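Local coordinates for peridinin-chlorophyll A protein (Amphidinium carterae, PDB 2C9E) that probably serves as a water-soluble light-harvesting antenna, binding peridinin and chlorophyll a to capture blue-green light, at residues S26-K31 and G124-G129; G175-A180 and A270-I275. All blocks are in the same frame, centred on the assembly; numbering follows the deposited sequence.

Interaction 1. Residues S26-K31 and G124-G129; sequences SSAIAK and GKLFAG. Unlike the reference sequence in segment 124-129: A128 (reference Gly). With PID (peridinin), chain D.
The helix starting at A28 and the last turns of helix 119-128 approach with the CA atoms of A28 and K125 6.8 Å apart. Both belong to the all-helical shell that encloses the pigments in this peridinin-chlorophyll protein family. No hydrogen bond joins the two segments; the contact is apolar. A28 CB is directed toward segment 124-129 and meets K125 CB at 4.1 Å, alongside the start of the lysine chain. On the pigment side, I29 CG1 lies 4.0 Å from L126 CD2. The two side chains flank each other and both rest on one peridinin. With CG1 beside the backbone N (chi1 -68°), I29 CG2 falls anti to that N and meets the polyene methyl CM5 at 3.6 Å. L126 CD1 touches the chain further along, 3.5 Å from C15. I29 also touches a chlorophyll a, and L122 backs both A28 and I29. S27 is the N-cap of helix 28-39. Its OG accepts weak bonds from the N atoms of I29 and A30. Q123 and N130 hydrogen-bond the same peridinin. At one end ring of the peridinin, F127 turns a face to the carotenoid: C1 sits 4.1 Å above the phenyl plane, displaced toward the rim, and F127 CB is 3.3 Å from the methyl CM1.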
ATOM      1  N   SER A  26       2.169 -11.170  14.360  1.00 28.21           N
ATOM      2  CA  SER A  26       1.785 -11.924  13.171  1.00 27.27           C
ATOM      3  C   SER A  26       0.350 -12.299  13.355  1.00 26.12           C
ATOM      4  O   SER A  26       0.051 -13.431  13.623  1.00 27.41           O
ATOM      5  CB  SER A  26       2.578 -13.213  12.983  1.00 26.52           C
ATOM      6  OG  SER A  26       2.230 -13.805  11.690  1.00 25.96           O
ATOM      7  N   SER A  27      -0.540 -11.342  13.215  1.00 23.67           N
ATOM      8  CA  SER A  27      -1.948 -11.624  13.395  1.00 23.13           C
ATOM      9  C   SER A  27      -2.533 -12.457  12.235  1.00 23.06           C
ATOM     10  O   SER A  27      -1.828 -13.003  11.402  1.00 24.06           O
ATOM     11  CB  SER A  27      -2.714 -10.300  13.493  1.00 23.57           C
ATOM     12  OG  SER A  27      -2.562  -9.582  12.274  1.00 23.91           O
ATOM     13  N   ALA A  28      -3.838 -12.564  12.213  1.00 20.77           N
ATOM     14  CA  ALA A  28      -4.496 -13.290  11.173  1.00 22.26           C
ATOM     15  C   ALA A  28      -4.329 -12.457   9.885  1.00 22.84           C
ATOM     16  O   ALA A  28      -4.321 -13.001   8.772  1.00 22.38           O
ATOM     17  CB  ALA A  28      -5.963 -13.469  11.540  1.00 21.39           C
ATOM     18  N   ILE A  29      -4.161 -11.139  10.038  1.00 21.29           N
ATOM     19  CA  ILE A  29      -3.977 -10.272   8.880  1.00 19.40           C
ATOM     20  C   ILE A  29      -2.596 -10.491   8.260  1.00 19.52           C
ATOM     21  O   ILE A  29      -2.488 -10.676   7.055  1.00 18.81           O
ATOM     22  CB  ILE A  29      -4.130  -8.800   9.283  1.00 21.60           C
ATOM     23  CG1 ILE A  29      -5.574  -8.548   9.668  1.00 22.65           C
ATOM     24  CG2 ILE A  29      -3.745  -7.864   8.164  1.00 18.07           C
ATOM     25  CD1 ILE A  29      -6.436  -8.189   8.505  1.00 27.67           C
ATOM     26  N   ALA A  30      -1.545 -10.497   9.085  1.00 20.18           N
ATOM     27  CA  ALA A  30      -0.181 -10.685   8.582  1.00 20.75           C
ATOM     28  C   ALA A  30      -0.111 -11.980   7.773  1.00 20.76           C
ATOM     29  O   ALA A  30       0.494 -12.033   6.708  1.00 17.67           O
ATOM     30  CB  ALA A  30       0.830 -10.725   9.763  1.00 19.64           C
ATOM     31  N   LYS A  31      -0.730 -13.028   8.301  1.00 21.96           N
ATOM     32  CA  LYS A  31      -0.694 -14.342   7.640  1.00 23.04           C
ATOM     33  C   LYS A  31      -1.603 -14.363   6.432  1.00 22.44           C
ATOM     34  O   LYS A  31      -1.272 -15.022   5.434  1.00 22.86           O
ATOM     35  CB  LYS A  31      -1.103 -15.478   8.606  1.00 26.39           C
ATOM     36  CG  LYS A  31      -0.188 -15.536   9.802  1.00 30.84           C
ATOM     37  CD  LYS A  31      -0.670 -16.477  10.890  1.00 34.49           C
ATOM     38  CE  LYS A  31       0.416 -16.650  11.924  1.00 36.30           C
ATOM     39  NZ  LYS A  31       0.087 -17.843  12.726  1.00 39.59           N
ATOM     40  N   GLY A 124     -13.876 -14.115   9.461  1.00 27.99           N
ATOM     41  CA  GLY A 124     -14.309 -15.007  10.522  1.00 26.79           C
ATOM     42  C   GLY A 124     -13.229 -15.156  11.608  1.00 26.48           C
ATOM     43  O   GLY A 124     -13.549 -15.191  12.782  1.00 27.21           O
ATOM     44  N   LYS A 125     -11.958 -15.243  11.244  1.00 26.00           N
ATOM     45  CA  LYS A 125     -10.913 -15.349  12.256  1.00 27.33           C
ATOM     46  C   LYS A 125     -10.815 -14.079  13.082  1.00 26.86           C
ATOM     47  O   LYS A 125     -10.500 -14.147  14.270  1.00 27.35           O
ATOM     48  CB  LYS A 125      -9.507 -15.594  11.660  1.00 28.95           C
ATOM     49  CG  LYS A 125      -9.289 -16.890  10.851  1.00 35.33           C
ATOM     50  CD  LYS A 125      -7.798 -17.076  10.477  1.00 38.78           C
ATOM     51  CE  LYS A 125      -7.454 -18.465   9.793  1.00 40.65           C
ATOM     52  NZ  LYS A 125      -7.874 -18.618   8.339  1.00 39.60           N
ATOM     53  N   LEU A 126     -11.034 -12.916  12.469  1.00 26.21           N
ATOM     54  CA  LEU A 126     -10.907 -11.658  13.200  1.00 25.30           C
ATOM     55  C   LEU A 126     -12.058 -11.564  14.238  1.00 26.28           C
ATOM     56  O   LEU A 126     -11.872 -11.173  15.419  1.00 23.93           O
ATOM     57  CB  LEU A 126     -10.895 -10.472  12.208  1.00 24.77           C
ATOM     58  CG  LEU A 126      -9.637 -10.307  11.291  1.00 26.61           C
ATOM     59  CD1 LEU A 126      -9.871  -9.305  10.171  1.00 24.75           C
ATOM     60  CD2 LEU A 126      -8.442  -9.825  12.097  1.00 26.00           C
ATOM     61  N   PHE A 127     -13.246 -11.945  13.802  1.00 26.20           N
ATOM     62  CA  PHE A 127     -14.396 -11.943  14.693  1.00 27.83           C
ATOM     63  C   PHE A 127     -14.122 -12.903  15.872  1.00 29.54           C
ATOM     64  O   PHE A 127     -14.331 -12.541  17.034  1.00 29.21           O
ATOM     65  CB  PHE A 127     -15.642 -12.404  13.944  1.00 26.10           C
ATOM     66  CG  PHE A 127     -16.896 -12.417  14.782  1.00 25.91           C
ATOM     67  CD1 PHE A 127     -17.325 -11.278  15.433  1.00 24.07           C
ATOM     68  CD2 PHE A 127     -17.732 -13.545  14.794  1.00 27.50           C
ATOM     69  CE1 PHE A 127     -18.590 -11.246  16.079  1.00 24.42           C
ATOM     70  CE2 PHE A 127     -18.983 -13.521  15.436  1.00 25.45           C
ATOM     71  CZ  PHE A 127     -19.407 -12.362  16.075  1.00 24.45           C
ATOM     72  N   ALA A 128     -13.638 -14.110  15.585  1.00 28.77           N
ATOM     73  CA  ALA A 128     -13.390 -15.058  16.645  1.00 29.20           C
ATOM     74  C   ALA A 128     -12.445 -14.525  17.714  1.00 30.18           C
ATOM     75  O   ALA A 128     -12.475 -14.976  18.836  1.00 31.03           O
ATOM     76  CB  ALA A 128     -12.854 -16.310  16.081  1.00 29.93           C
ATOM     77  N   GLY A 129     -11.596 -13.574  17.357  1.00 30.53           N
ATOM     78  CA  GLY A 129     -10.677 -13.010  18.326  1.00 30.36           C
ATOM     79  C   GLY A 129     -11.223 -11.774  19.005  1.00 30.58           C
ATOM     80  O   GLY A 129     -10.520 -11.171  19.816  1.00 32.11           O
TER
HETATM   81  C1  PID D1329     -18.655 -11.411  11.217  1.00 21.75           C
HETATM   82  C2  PID D1329     -19.953 -12.208  11.369  1.00 22.84           C
HETATM   83  C3  PID D1329     -21.137 -11.237  11.333  1.00 25.23           C
HETATM   84  C4  PID D1329     -21.010 -10.267  12.513  1.00 24.62           C
HETATM   85  C5  PID D1329     -19.813  -9.317  12.388  1.00 23.98           C
HETATM   86  C6  PID D1329     -18.566  -9.993  11.797  1.00 23.30           C
HETATM   87  C7  PID D1329     -17.343  -9.466  12.228  1.00 24.02           C
HETATM   88  C8  PID D1329     -16.438  -8.730  11.461  1.00 20.60           C
HETATM   89  C9  PID D1329     -15.228  -8.208  11.929  1.00 26.44           C
HETATM   90  C10 PID D1329     -14.694  -8.307  13.213  1.00 26.03           C
HETATM   91  C11 PID D1329     -14.348  -7.530  11.185  1.00 23.63           C
HETATM   92  C12 PID D1329     -13.277  -7.245  11.929  1.00 24.40           C
HETATM   93  C13 PID D1329     -12.083  -6.740  11.409  1.00 21.25           C
HETATM   94  C14 PID D1329     -10.886  -6.461  12.075  1.00 20.26           C
HETATM   95  C15 PID D1329      -9.785  -6.026  11.333  1.00 18.47           C
HETATM   96  C16 PID D1329      -8.498  -5.804  11.831  1.00 22.16           C
HETATM   97  C17 PID D1329      -7.464  -5.452  10.961  1.00 22.43           C
HETATM   98  C18 PID D1329      -6.128  -5.330  11.346  1.00 21.55           C
HETATM   99  C19 PID D1329      -5.115  -5.041  10.427  1.00 19.04           C
HETATM  100  C20 PID D1329      -3.770  -5.037  10.807  1.00 19.92           C
HETATM  101  C21 PID D1329      -2.668  -4.808   9.981  1.00 19.41           C
HETATM  102  C22 PID D1329      -1.376  -4.922  10.501  1.00 18.47           C
HETATM  103  C23 PID D1329      -0.242  -4.774   9.859  1.00 19.06           C
HETATM  104  C24 PID D1329       0.921  -4.726   9.249  1.00 19.08           C
HETATM  105  C25 PID D1329       1.747  -3.434   9.129  1.00 20.32           C
HETATM  106  C26 PID D1329       2.563  -3.371   7.831  1.00 17.18           C
HETATM  107  C27 PID D1329       3.352  -4.652   7.544  1.00 21.66           C
HETATM  108  C28 PID D1329       2.345  -5.803   7.426  1.00 19.67           C
HETATM  109  C29 PID D1329       1.547  -6.028   8.717  1.00 20.99           C
HETATM  110  C30 PID D1329       5.093  -5.171   5.973  1.00 23.06           C
HETATM  111  C31 PID D1329       5.965  -4.747   4.792  1.00 20.38           C
HETATM  112  CM1 PID D1329     -17.400 -12.278  11.114  1.00 19.34           C
HETATM  113  CM2 PID D1329     -19.536  -8.773  13.792  1.00 24.03           C
HETATM  114  CM3 PID D1329     -20.219  -8.144  11.491  1.00 24.81           C
HETATM  115  CM4 PID D1329     -10.765  -6.682  13.586  1.00 17.56           C
HETATM  116  CM5 PID D1329      -2.868  -4.376   8.525  1.00 17.32           C
HETATM  117  CM6 PID D1329       0.853  -2.191   9.164  1.00 14.32           C
HETATM  118  CM7 PID D1329       2.707  -3.387  10.322  1.00 17.93           C
HETATM  119  CM8 PID D1329       0.476  -7.083   8.425  1.00 19.46           C
HETATM  120  O1  PID D1329     -18.702 -10.249  10.390  1.00 23.57           O
HETATM  121  O2  PID D1329     -22.349 -11.980  11.482  1.00 26.44           O
HETATM  122  O3  PID D1329     -15.250  -8.761  14.215  1.00 26.07           O
HETATM  123  O4  PID D1329     -13.467  -7.703  13.207  1.00 23.77           O
HETATM  124  O5  PID D1329       2.438  -6.527   9.719  1.00 21.41           O
HETATM  125  O6  PID D1329       4.036  -4.376   6.307  1.00 22.90           O
HETATM  126  O7  PID D1329       5.400  -6.165   6.632  1.00 21.92           O

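Interaction 2. Residues G175-A180 and A270-I275; sequences GPVGRA and ALAKMI. With PID (peridinin), chain J.
Beyond the V177-A272 contact, on the same helix as V177, the R179 guanidinium has G175 O over the centre of one face, 3.4 Å above the plane. The arginine thus folds back over the N-cap residue of its own helix. The contact between the segments is small and apolar. V177 CG1, anti to the backbone N (chi1 158°), reaches across to A272 CB at 4.1 Å. The same methyl is 4.3 Å from K273 CD, part of a bent lysine chain whose NZ makes a salt bridge to D174, just before helix 176-192. This is helix-to-helix packing in the all-alpha shell of the protein, with helix 306-324 placing A322 against V177 and V323 against A272. Other side chains of helix 261-276 line pigment pockets: L271 and M274 touch a chlorophyll a, and L271 and I275 a peridinin. L271 CD1 lies 3.4 Å from peridinin C17, on the polyene. I275 CD1 meets the lactone ring, 3.4 Å from C12 and 3.5 Å from O4. An alanine here would lack CG1, CG2 and CD1 and would probably leave the lactone ring and the methyl CM3 without their aliphatic neighbour on this side. I275 CG2 lies 4.0 Å from CM3.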
ATOM      1  N   GLY A 175      15.168  12.830 -20.024  1.00 60.10           N
ATOM      2  CA  GLY A 175      16.355  13.313 -20.694  1.00 56.02           C
ATOM      3  C   GLY A 175      17.271  12.254 -20.112  1.00 53.92           C
ATOM      4  O   GLY A 175      17.132  11.071 -20.423  1.00 53.11           O
ATOM      5  N   PRO A 176      18.185  12.623 -19.222  1.00 51.70           N
ATOM      6  CA  PRO A 176      19.072  11.609 -18.644  1.00 49.59           C
ATOM      7  C   PRO A 176      18.245  10.527 -17.910  1.00 47.98           C
ATOM      8  O   PRO A 176      18.521   9.330 -18.008  1.00 47.94           O
ATOM      9  CB  PRO A 176      19.935  12.420 -17.690  1.00 50.30           C
ATOM     10  CG  PRO A 176      19.976  13.790 -18.371  1.00 51.12           C
ATOM     11  CD  PRO A 176      18.535  13.973 -18.763  1.00 51.31           C
ATOM     12  N   VAL A 177      17.224  10.966 -17.186  1.00 45.96           N
ATOM     13  CA  VAL A 177      16.340  10.071 -16.435  1.00 42.92           C
ATOM     14  C   VAL A 177      15.717   9.053 -17.340  1.00 41.23           C
ATOM     15  O   VAL A 177      15.838   7.862 -17.085  1.00 41.14           O
ATOM     16  CB  VAL A 177      15.231  10.848 -15.756  1.00 42.73           C
ATOM     17  CG1 VAL A 177      14.060   9.941 -15.456  1.00 41.58           C
ATOM     18  CG2 VAL A 177      15.777  11.465 -14.498  1.00 42.03           C
ATOM     19  N   GLY A 178      15.038   9.525 -18.383  1.00 38.99           N
ATOM     20  CA  GLY A 178      14.434   8.624 -19.339  1.00 38.06           C
ATOM     21  C   GLY A 178      15.437   7.603 -19.893  1.00 38.37           C
ATOM     22  O   GLY A 178      15.128   6.418 -19.975  1.00 38.43           O
ATOM     23  N   ARG A 179      16.644   8.029 -20.253  1.00 36.65           N
ATOM     24  CA  ARG A 179      17.588   7.080 -20.807  1.00 36.81           C
ATOM     25  C   ARG A 179      18.092   6.078 -19.773  1.00 36.08           C
ATOM     26  O   ARG A 179      18.179   4.875 -20.067  1.00 34.64           O
ATOM     27  CB  ARG A 179      18.775   7.810 -21.437  1.00 39.01           C
ATOM     28  CG  ARG A 179      18.407   8.602 -22.719  1.00 44.12           C
ATOM     29  CD  ARG A 179      19.620   9.262 -23.372  1.00 44.23           C
ATOM     30  NE  ARG A 179      20.113  10.422 -22.627  1.00 47.00           N
ATOM     31  CZ  ARG A 179      19.599  11.651 -22.714  1.00 47.70           C
ATOM     32  NH1 ARG A 179      18.563  11.891 -23.518  1.00 46.97           N
ATOM     33  NH2 ARG A 179      20.133  12.646 -22.005  1.00 47.04           N
ATOM     34  N   ALA A 180      18.424   6.578 -18.580  1.00 33.26           N
ATOM     35  CA  ALA A 180      18.929   5.738 -17.512  1.00 33.21           C
ATOM     36  C   ALA A 180      17.864   4.721 -17.076  1.00 33.49           C
ATOM     37  O   ALA A 180      18.206   3.583 -16.696  1.00 32.18           O
ATOM     38  CB  ALA A 180      19.361   6.595 -16.319  1.00 31.39           C
ATOM     39  N   ALA A 270       7.968   5.992 -14.632  1.00 27.26           N
ATOM     40  CA  ALA A 270       6.999   6.678 -13.808  1.00 26.31           C
ATOM     41  C   ALA A 270       7.487   6.717 -12.364  1.00 25.85           C
ATOM     42  O   ALA A 270       7.343   7.736 -11.701  1.00 27.72           O
ATOM     43  CB  ALA A 270       5.650   5.993 -13.933  1.00 26.09           C
ATOM     44  N   LEU A 271       8.091   5.639 -11.870  1.00 24.57           N
ATOM     45  CA  LEU A 271       8.617   5.654 -10.505  1.00 22.62           C
ATOM     46  C   LEU A 271       9.811   6.606 -10.392  1.00 22.26           C
ATOM     47  O   LEU A 271       9.929   7.357  -9.439  1.00 24.05           O
ATOM     48  CB  LEU A 271       9.046   4.234 -10.066  1.00 19.81           C
ATOM     49  CG  LEU A 271       7.887   3.289  -9.741  1.00 20.60           C
ATOM     50  CD1 LEU A 271       8.397   1.912  -9.482  1.00 20.03           C
ATOM     51  CD2 LEU A 271       7.150   3.809  -8.504  1.00 19.02           C
ATOM     52  N   ALA A 272      10.731   6.519 -11.344  1.00 23.74           N
ATOM     53  CA  ALA A 272      11.898   7.376 -11.370  1.00 24.26           C
ATOM     54  C   ALA A 272      11.438   8.847 -11.190  1.00 25.29           C
ATOM     55  O   ALA A 272      11.922   9.582 -10.305  1.00 27.00           O
ATOM     56  CB  ALA A 272      12.659   7.165 -12.732  1.00 24.31           C
ATOM     57  N   LYS A 273      10.489   9.268 -12.011  1.00 26.88           N
ATOM     58  CA  LYS A 273       9.929  10.617 -11.930  1.00 28.09           C
ATOM     59  C   LYS A 273       9.282  10.879 -10.561  1.00 26.85           C
ATOM     60  O   LYS A 273       9.491  11.949  -9.947  1.00 26.31           O
ATOM     61  CB  LYS A 273       8.892  10.801 -13.028  1.00 31.86           C
ATOM     62  CG  LYS A 273       9.389  11.624 -14.145  1.00 36.55           C
ATOM     63  CD  LYS A 273       9.854  10.761 -15.267  1.00 39.07           C
ATOM     64  CE  LYS A 273       8.665  10.248 -16.043  1.00 41.79           C
ATOM     65  NZ  LYS A 273       8.214  11.157 -17.151  1.00 41.95           N
ATOM     66  N   MET A 274       8.523   9.907 -10.050  1.00 23.31           N
ATOM     67  CA  MET A 274       7.907  10.129  -8.758  1.00 23.13           C
ATOM     68  C   MET A 274       8.975  10.235  -7.672  1.00 24.59           C
ATOM     69  O   MET A 274       8.882  11.070  -6.765  1.00 25.97           O
ATOM     70  CB  MET A 274       6.934   9.006  -8.429  1.00 24.09           C
ATOM     71  CG  MET A 274       6.177   9.176  -7.102  1.00 21.91           C
ATOM     72  SD  MET A 274       5.165   7.654  -6.795  1.00 23.17           S
ATOM     73  CE  MET A 274       6.334   6.624  -5.863  1.00 22.34           C
ATOM     74  N   ILE A 275      10.015   9.420  -7.745  1.00 23.78           N
ATOM     75  CA  ILE A 275      11.034   9.517  -6.704  1.00 24.78           C
ATOM     76  C   ILE A 275      11.827  10.833  -6.846  1.00 25.49           C
ATOM     77  O   ILE A 275      12.312  11.382  -5.871  1.00 26.43           O
ATOM     78  CB  ILE A 275      11.980   8.282  -6.763  1.00 23.11           C
ATOM     79  CG1 ILE A 275      11.156   7.013  -6.430  1.00 21.39           C
ATOM     80  CG2 ILE A 275      13.205   8.494  -5.841  1.00 22.86           C
ATOM     81  CD1 ILE A 275      11.806   5.762  -6.906  1.00 19.34           C
TER
HETATM   82  C1  PID J1335      19.097   7.486  -3.692  1.00 27.84           C
HETATM   83  C2  PID J1335      20.088   8.540  -3.189  1.00 28.75           C
HETATM   84  C3  PID J1335      19.312   9.790  -2.768  1.00 30.01           C
HETATM   85  C4  PID J1335      18.655  10.351  -4.030  1.00 27.97           C
HETATM   86  C5  PID J1335      17.510   9.453  -4.510  1.00 26.35           C
HETATM   87  C6  PID J1335      17.840   7.951  -4.436  1.00 27.03           C
HETATM   88  C7  PID J1335      17.174   7.140  -5.359  1.00 27.45           C
HETATM   89  C8  PID J1335      16.421   5.997  -5.078  1.00 25.06           C
HETATM   90  C9  PID J1335      15.756   5.247  -6.053  1.00 26.80           C
HETATM   91  C10 PID J1335      15.713   5.492  -7.423  1.00 26.68           C
HETATM   92  C11 PID J1335      15.006   4.167  -5.834  1.00 25.01           C
HETATM   93  C12 PID J1335      14.502   3.746  -6.998  1.00 25.94           C
HETATM   94  C13 PID J1335      13.626   2.670  -7.142  1.00 24.74           C
HETATM   95  C14 PID J1335      13.068   2.192  -8.330  1.00 23.70           C
HETATM   96  C15 PID J1335      12.204   1.097  -8.268  1.00 21.79           C
HETATM   97  C16 PID J1335      11.551   0.499  -9.345  1.00 20.47           C
HETATM   98  C17 PID J1335      10.710  -0.594  -9.138  1.00 21.91           C
HETATM   99  C18 PID J1335      10.019  -1.208 -10.181  1.00 21.76           C
HETATM  100  C19 PID J1335       9.150  -2.285 -10.000  1.00 22.77           C
HETATM  101  C20 PID J1335       8.448  -2.820 -11.082  1.00 21.28           C
HETATM  102  C21 PID J1335       7.523  -3.863 -11.012  1.00 20.26           C
HETATM  103  C22 PID J1335       6.852  -4.268 -12.165  1.00 19.91           C
HETATM  104  C23 PID J1335       5.940  -5.203 -12.153  1.00 18.38           C
HETATM  105  C24 PID J1335       5.007  -6.118 -12.119  1.00 15.85           C
HETATM  106  C25 PID J1335       3.528  -5.763 -11.903  1.00 18.02           C
HETATM  107  C26 PID J1335       2.935  -6.665 -10.816  1.00 17.77           C
HETATM  108  C27 PID J1335       3.201  -8.152 -11.085  1.00 17.76           C
HETATM  109  C28 PID J1335       4.703  -8.433 -11.208  1.00 14.89           C
HETATM  110  C29 PID J1335       5.363  -7.600 -12.311  1.00 17.40           C
HETATM  111  C30 PID J1335       1.482  -9.203  -9.822  1.00 19.52           C
HETATM  112  C31 PID J1335       1.031 -10.043  -8.623  1.00 18.45           C
HETATM  113  CM1 PID J1335      19.736   6.130  -3.996  1.00 28.21           C
HETATM  114  CM2 PID J1335      17.199   9.907  -5.935  1.00 25.21           C
HETATM  115  CM3 PID J1335      16.297   9.751  -3.627  1.00 24.79           C
HETATM  116  CM4 PID J1335      13.394   2.848  -9.675  1.00 24.32           C
HETATM  117  CM5 PID J1335       7.260  -4.620  -9.707  1.00 17.68           C
HETATM  118  CM6 PID J1335       3.365  -4.312 -11.442  1.00 18.01           C
HETATM  119  CM7 PID J1335       2.751  -5.961 -13.209  1.00 14.86           C
HETATM  120  CM8 PID J1335       6.869  -7.865 -12.287  1.00 13.51           C
HETATM  121  O1  PID J1335      17.799   7.460  -3.087  1.00 26.96           O
HETATM  122  O2  PID J1335      20.163  10.772  -2.172  1.00 32.75           O
HETATM  123  O3  PID J1335      16.242   6.439  -8.005  1.00 26.34           O
HETATM  124  O4  PID J1335      14.929   4.544  -8.022  1.00 25.41           O
HETATM  125  O5  PID J1335       4.843  -8.007 -13.577  1.00 17.92           O
HETATM  126  O6  PID J1335       2.803  -8.915  -9.935  1.00 16.69           O
HETATM  127  O7  PID J1335       0.673  -8.807 -10.660  1.00 20.81           O

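In the fold
Interaction 1 comes first along the chain, and both its segments precede those of interaction 2. Their centres are 40 Å apart, on opposite sides of the centre of the chain, and their nearest atoms are about 23 Å apart. They share no helix. Interaction 1 joins helices 28-39 and 119-128, and interaction 2 joins helices 176-192 and 261-276. The first lies in one copy of the peridinin-chlorophyll protein sequence family and the second in the next, consistent with each joining helices within its own half of the protein. In both, residues of the segments touch a peridinin and a chlorophyll a, but the pigments differ: I29 lines one chlorophyll pocket, L271 and M274 the other.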